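Eukaryotic translation initiation factor 4 gamma 2 (Homo sapiens, PDB 4IUL) probably acts in translation initiation as an eIF4G relative whose MIF4G domain, built of HEAT repeats, interacts with the RNA helicase eIF4A. Local coordinates at residues V26-F38 / K66-L80. Residues are numbered along the deposited sequence; the frame is centred on the assembly and turned at random.
Sequences VRGILNKLTPEKF and KALEEPKYSSLYAQL. With SO4 (sulfate ion), chain C.
The backbones come closest at Leu-30 and Lys-66 (CA atoms 7.1 Å apart) and at Pro-35 and Leu-76 (CA atoms 7.0 Å apart), where two interhelical turns of the HEAT-repeat MIF4G domain meet. Residues 26-38 end helix 13-31 and turn into helix 38-48; residues 66-80 link helix 53-69 to helix 74-87. The contact illustrates how such turns can pair a polar flank with an apolar one. On the polar flank, Arg-27 forms an end-on salt bridge with Glu-69, in which NH1 and NH2 both donate to OE1, which lies in the guanidinium plane, while the carboxylate is turned 71° from it. The NE-NH2 edge of Arg-27 holds a sulfate, probably from the crystallisation liquor, with NH2 2.8 Å from sulfate O1. Over the guanidinium face sits Asn-31 OD1, which accepts a 3.0 Å bond from Lys-66 NZ. On the apolar flank, Leu-33, its CG anti to the backbone N (chi1 -177°), brings CD2 to 3.3 Å from Tyr-77 CE1. Pro-35 lies across Leu-76, with Pro-35 CG 3.6 Å from Leu-76 CD1. The Phe-38 ring turns an edge to the backbone N of Leu-80. Between the flanks one water donates to the carbonyl oxygens of Leu-30 and Leu-33 and accepts from Tyr-77 OH at 2.6 Å.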
loop_
_atom_site.group_PDB
_atom_site.type_symbol
_atom_site.label_atom_id
_atom_site.label_comp_id
_atom_site.label_asym_id
_atom_site.label_seq_id
_atom_site.Cartn_x
_atom_site.Cartn_y
_atom_site.Cartn_z
ATOM N N VAL A 26 -6.154 3.652 20.660
ATOM C CA VAL A 26 -5.786 2.946 19.439
ATOM C C VAL A 26 -4.375 3.327 19.008
ATOM O O VAL A 26 -3.592 2.469 18.591
ATOM C CB VAL A 26 -6.783 3.237 18.298
ATOM C CG1 VAL A 26 -6.255 2.677 16.977
ATOM C CG2 VAL A 26 -8.126 2.603 18.623
ATOM N N ARG A 27 -4.053 4.614 19.118
ATOM C CA ARG A 27 -2.728 5.110 18.764
ATOM C C ARG A 27 -1.658 4.417 19.617
ATOM O O ARG A 27 -0.621 4.003 19.101
ATOM C CB ARG A 27 -2.658 6.632 18.961
ATOM C CG ARG A 27 -1.269 7.238 18.762
ATOM C CD ARG A 27 -0.687 6.910 17.391
ATOM N NE ARG A 27 0.632 7.511 17.187
ATOM C CZ ARG A 27 1.350 7.393 16.069
ATOM N NH1 ARG A 27 0.881 6.694 15.041
ATOM N NH2 ARG A 27 2.545 7.966 15.981
ATOM N N GLY A 28 -1.908 4.305 20.920
ATOM C CA GLY A 28 -0.959 3.637 21.800
ATOM C C GLY A 28 -0.722 2.195 21.362
ATOM O O GLY A 28 0.418 1.749 21.251
ATOM N N ILE A 29 -1.805 1.467 21.109
ATOM C CA ILE A 29 -1.730 0.079 20.661
ATOM C C ILE A 29 -0.869 -0.058 19.397
ATOM O O ILE A 29 0.002 -0.926 19.316
ATOM C CB ILE A 29 -3.147 -0.469 20.366
ATOM C CG1 ILE A 29 -3.944 -0.554 21.668
ATOM C CG2 ILE A 29 -3.059 -1.837 19.702
ATOM C CD1 ILE A 29 -5.373 -1.024 21.486
ATOM N N LEU A 30 -1.120 0.796 18.410
ATOM C CA LEU A 30 -0.362 0.754 17.173
ATOM C C LEU A 30 1.115 1.028 17.430
ATOM O O LEU A 30 1.982 0.436 16.784
ATOM C CB LEU A 30 -0.903 1.788 16.180
ATOM C CG LEU A 30 -2.307 1.560 15.620
ATOM C CD1 LEU A 30 -2.705 2.750 14.753
ATOM C CD2 LEU A 30 -2.331 0.275 14.808
ATOM N N ASN A 31 1.401 1.930 18.366
ATOM C CA ASN A 31 2.787 2.262 18.674
ATOM C C ASN A 31 3.592 1.055 19.150
ATOM O O ASN A 31 4.701 0.818 18.669
ATOM C CB ASN A 31 2.872 3.376 19.727
ATOM C CG ASN A 31 2.646 4.762 19.138
ATOM O OD1 ASN A 31 2.876 4.992 17.948
ATOM N ND2 ASN A 31 2.217 5.701 19.980
ATOM N N LYS A 32 3.043 0.286 20.083
ATOM C CA LYS A 32 3.761 -0.879 20.584
ATOM C C LYS A 32 3.475 -2.185 19.844
ATOM O O LYS A 32 3.639 -3.265 20.408
ATOM C CB LYS A 32 3.503 -1.057 22.088
ATOM C CG LYS A 32 2.051 -0.986 22.542
ATOM C CD LYS A 32 2.009 -0.790 24.058
ATOM C CE LYS A 32 0.612 -0.496 24.596
ATOM N NZ LYS A 32 -0.255 -1.706 24.691
ATOM N N LEU A 33 3.072 -2.089 18.579
ATOM C CA LEU A 33 2.772 -3.277 17.776
ATOM C C LEU A 33 4.043 -3.929 17.241
ATOM O O LEU A 33 4.853 -3.290 16.564
ATOM C CB LEU A 33 1.859 -2.918 16.602
ATOM C CG LEU A 33 1.411 -4.076 15.706
ATOM C CD1 LEU A 33 0.517 -5.023 16.496
ATOM C CD2 LEU A 33 0.665 -3.531 14.496
ATOM N N THR A 34 4.207 -5.212 17.545
ATOM C CA THR A 34 5.377 -5.962 17.105
ATOM C C THR A 34 4.987 -7.382 16.701
ATOM O O THR A 34 3.980 -7.911 17.180
ATOM C CB THR A 34 6.429 -6.037 18.229
ATOM O OG1 THR A 34 7.564 -6.780 17.776
ATOM C CG2 THR A 34 5.854 -6.715 19.449
ATOM N N PRO A 35 5.777 -8.012 15.808
ATOM C CA PRO A 35 5.482 -9.378 15.363
ATOM C C PRO A 35 5.244 -10.291 16.559
ATOM O O PRO A 35 4.404 -11.185 16.511
ATOM C CB PRO A 35 6.737 -9.767 14.589
ATOM C CG PRO A 35 7.195 -8.469 14.016
ATOM C CD PRO A 35 7.000 -7.501 15.160
ATOM N N GLU A 36 5.983 -10.044 17.638
ATOM C CA GLU A 36 5.870 -10.845 18.851
ATOM C C GLU A 36 4.637 -10.511 19.686
ATOM O O GLU A 36 4.084 -11.385 20.355
ATOM C CB GLU A 36 7.130 -10.684 19.709
ATOM C CG GLU A 36 7.119 -11.518 20.985
ATOM C CD GLU A 36 8.413 -11.405 21.776
ATOM O OE1 GLU A 36 8.763 -10.277 22.190
ATOM O OE2 GLU A 36 9.078 -12.446 21.982
ATOM N N LYS A 37 4.207 -9.252 19.653
ATOM C CA LYS A 37 3.031 -8.840 20.415
ATOM C C LYS A 37 1.757 -8.822 19.574
ATOM O O LYS A 37 0.654 -8.692 20.115
ATOM C CB LYS A 37 3.230 -7.444 21.009
ATOM C CG LYS A 37 4.202 -7.345 22.173
ATOM C CD LYS A 37 4.169 -5.929 22.733
ATOM C CE LYS A 37 5.090 -5.747 23.921
ATOM N NZ LYS A 37 4.963 -4.364 24.473
ATOM N N PHE A 38 1.906 -8.957 18.260
ATOM C CA PHE A 38 0.761 -8.912 17.357
ATOM C C PHE A 38 -0.491 -9.586 17.894
ATOM O O PHE A 38 -1.488 -8.929 18.191
ATOM C CB PHE A 38 1.098 -9.543 16.002
ATOM C CG PHE A 38 0.024 -9.339 14.966
ATOM C CD1 PHE A 38 -0.019 -8.170 14.212
ATOM C CD2 PHE A 38 -0.973 -10.290 14.780
ATOM C CE1 PHE A 38 -1.045 -7.952 13.285
ATOM C CE2 PHE A 38 -2.001 -10.080 13.857
ATOM C CZ PHE A 38 -2.035 -8.907 13.110
ATOM N N LYS A 66 0.122 5.224 10.807
ATOM C CA LYS A 66 1.277 4.471 11.298
ATOM C C LYS A 66 2.023 3.719 10.189
ATOM O O LYS A 66 3.253 3.674 10.195
ATOM C CB LYS A 66 0.835 3.480 12.381
ATOM C CG LYS A 66 1.975 2.788 13.121
ATOM C CD LYS A 66 2.805 3.786 13.921
ATOM C CE LYS A 66 3.865 3.092 14.765
ATOM N NZ LYS A 66 4.579 4.052 15.660
ATOM N N ALA A 67 1.285 3.144 9.239
ATOM C CA ALA A 67 1.902 2.405 8.139
ATOM C C ALA A 67 2.873 3.267 7.339
ATOM O O ALA A 67 3.957 2.811 6.968
ATOM C CB ALA A 67 0.822 1.823 7.207
ATOM N N LEU A 68 2.494 4.511 7.060
ATOM C CA LEU A 68 3.390 5.382 6.314
ATOM C C LEU A 68 4.527 5.956 7.161
ATOM O O LEU A 68 5.458 6.556 6.622
ATOM C CB LEU A 68 2.609 6.498 5.619
ATOM C CG LEU A 68 2.160 6.087 4.206
ATOM C CD1 LEU A 68 1.171 4.932 4.289
ATOM C CD2 LEU A 68 1.536 7.265 3.495
ATOM N N GLU A 69 4.461 5.766 8.478
ATOM C CA GLU A 69 5.526 6.238 9.352
ATOM C C GLU A 69 6.571 5.123 9.489
ATOM O O GLU A 69 7.763 5.396 9.591
ATOM C CB GLU A 69 4.980 6.622 10.737
ATOM C CG GLU A 69 3.839 7.639 10.687
ATOM C CD GLU A 69 3.362 8.095 12.058
ATOM O OE1 GLU A 69 3.276 7.272 12.993
ATOM O OE2 GLU A 69 3.050 9.289 12.200
ATOM N N GLU A 70 6.117 3.871 9.474
ATOM C CA GLU A 70 7.010 2.713 9.593
ATOM C C GLU A 70 6.721 1.673 8.493
ATOM O O GLU A 70 6.276 0.560 8.782
ATOM C CB GLU A 70 6.826 2.051 10.960
ATOM C CG GLU A 70 6.887 2.991 12.153
ATOM C CD GLU A 70 8.254 3.640 12.338
ATOM O OE1 GLU A 70 9.279 2.928 12.207
ATOM O OE2 GLU A 70 8.299 4.857 12.629
ATOM N N PRO A 71 6.983 2.021 7.220
ATOM C CA PRO A 71 6.735 1.101 6.102
ATOM C C PRO A 71 7.374 -0.280 6.234
ATOM O O PRO A 71 6.974 -1.221 5.541
ATOM C CB PRO A 71 7.247 1.880 4.888
ATOM C CG PRO A 71 8.289 2.782 5.469
ATOM C CD PRO A 71 7.640 3.250 6.744
ATOM N N LYS A 72 8.356 -0.404 7.126
ATOM C CA LYS A 72 9.028 -1.682 7.344
ATOM C C LYS A 72 8.039 -2.708 7.867
ATOM O O LYS A 72 8.222 -3.909 7.683
ATOM C CB LYS A 72 10.182 -1.526 8.342
ATOM C CG LYS A 72 11.353 -0.725 7.795
ATOM C CD LYS A 72 12.456 -0.509 8.827
ATOM C CE LYS A 72 13.581 0.339 8.238
ATOM N NZ LYS A 72 14.660 0.641 9.222
ATOM N N TYR A 73 6.985 -2.233 8.519
ATOM C CA TYR A 73 5.976 -3.132 9.056
ATOM C C TYR A 73 4.690 -3.210 8.235
ATOM O O TYR A 73 3.658 -3.632 8.757
ATOM C CB TYR A 73 5.634 -2.750 10.498
ATOM C CG TYR A 73 6.658 -3.183 11.520
ATOM C CD1 TYR A 73 7.353 -4.382 11.373
ATOM C CD2 TYR A 73 6.898 -2.420 12.661
ATOM C CE1 TYR A 73 8.261 -4.813 12.334
ATOM C CE2 TYR A 73 7.805 -2.843 13.634
ATOM C CZ TYR A 73 8.481 -4.041 13.460
ATOM O OH TYR A 73 9.373 -4.473 14.413
ATOM N N SER A 74 4.747 -2.816 6.961
ATOM C CA SER A 74 3.569 -2.864 6.085
ATOM C C SER A 74 2.840 -4.192 6.268
ATOM O O SER A 74 1.627 -4.244 6.515
ATOM C CB SER A 74 3.976 -2.735 4.614
ATOM O OG SER A 74 4.394 -1.426 4.295
ATOM N N SER A 75 3.619 -5.259 6.127
ATOM C CA SER A 75 3.151 -6.625 6.260
ATOM C C SER A 75 2.320 -6.811 7.537
ATOM O O SER A 75 1.228 -7.378 7.502
ATOM C CB SER A 75 4.373 -7.545 6.268
ATOM O OG SER A 75 4.015 -8.893 6.442
ATOM N N LEU A 76 2.846 -6.328 8.659
ATOM C CA LEU A 76 2.163 -6.434 9.940
ATOM C C LEU A 76 0.839 -5.686 9.955
ATOM O O LEU A 76 -0.178 -6.221 10.402
ATOM C CB LEU A 76 3.037 -5.876 11.067
ATOM C CG LEU A 76 3.672 -6.862 12.045
ATOM C CD1 LEU A 76 4.891 -7.537 11.405
ATOM C CD2 LEU A 76 4.075 -6.107 13.307
ATOM N N TYR A 77 0.853 -4.439 9.484
ATOM C CA TYR A 77 -0.362 -3.631 9.472
ATOM C C TYR A 77 -1.391 -4.186 8.490
ATOM O O TYR A 77 -2.596 -4.103 8.733
ATOM C CB TYR A 77 -0.031 -2.169 9.146
ATOM C CG TYR A 77 0.952 -1.556 10.124
ATOM C CD1 TYR A 77 0.727 -1.619 11.500
ATOM C CD2 TYR A 77 2.134 -0.964 9.676
ATOM C CE1 TYR A 77 1.664 -1.116 12.408
ATOM C CE2 TYR A 77 3.074 -0.461 10.571
ATOM C CZ TYR A 77 2.836 -0.544 11.934
ATOM O OH TYR A 77 3.783 -0.085 12.819
ATOM N N ALA A 78 -0.912 -4.766 7.393
ATOM C CA ALA A 78 -1.807 -5.345 6.394
ATOM C C ALA A 78 -2.581 -6.511 7.007
ATOM O O ALA A 78 -3.757 -6.712 6.706
ATOM C CB ALA A 78 -1.012 -5.821 5.175
ATOM N N GLN A 79 -1.915 -7.269 7.873
ATOM C CA GLN A 79 -2.541 -8.409 8.528
ATOM C C GLN A 79 -3.580 -7.907 9.532
ATOM O O GLN A 79 -4.623 -8.529 9.734
ATOM C CB GLN A 79 -1.482 -9.252 9.243
ATOM C CG GLN A 79 -1.924 -10.676 9.560
ATOM C CD GLN A 79 -2.243 -11.495 8.313
ATOM O OE1 GLN A 79 -1.454 -11.556 7.370
ATOM N NE2 GLN A 79 -3.404 -12.136 8.312
ATOM N N LEU A 80 -3.292 -6.770 10.154
ATOM C CA LEU A 80 -4.221 -6.187 11.116
ATOM C C LEU A 80 -5.508 -5.767 10.388
ATOM O O LEU A 80 -6.620 -5.956 10.895
ATOM C CB LEU A 80 -3.573 -4.983 11.797
ATOM C CG LEU A 80 -4.338 -4.319 12.938
ATOM C CD1 LEU A 80 -4.559 -5.308 14.081
ATOM C CD2 LEU A 80 -3.531 -3.114 13.420
HETATM S S SO4 C . 2.675 9.681 19.413
HETATM O O1 SO4 C . 3.425 8.816 18.485
HETATM O O2 SO4 C . 1.225 9.480 19.222
HETATM O O3 SO4 C . 3.041 9.343 20.800
HETATM O O4 SO4 C . 3.010 11.091 19.141
HETATM O O HOH W 1 4.239 -0.584 15.309
#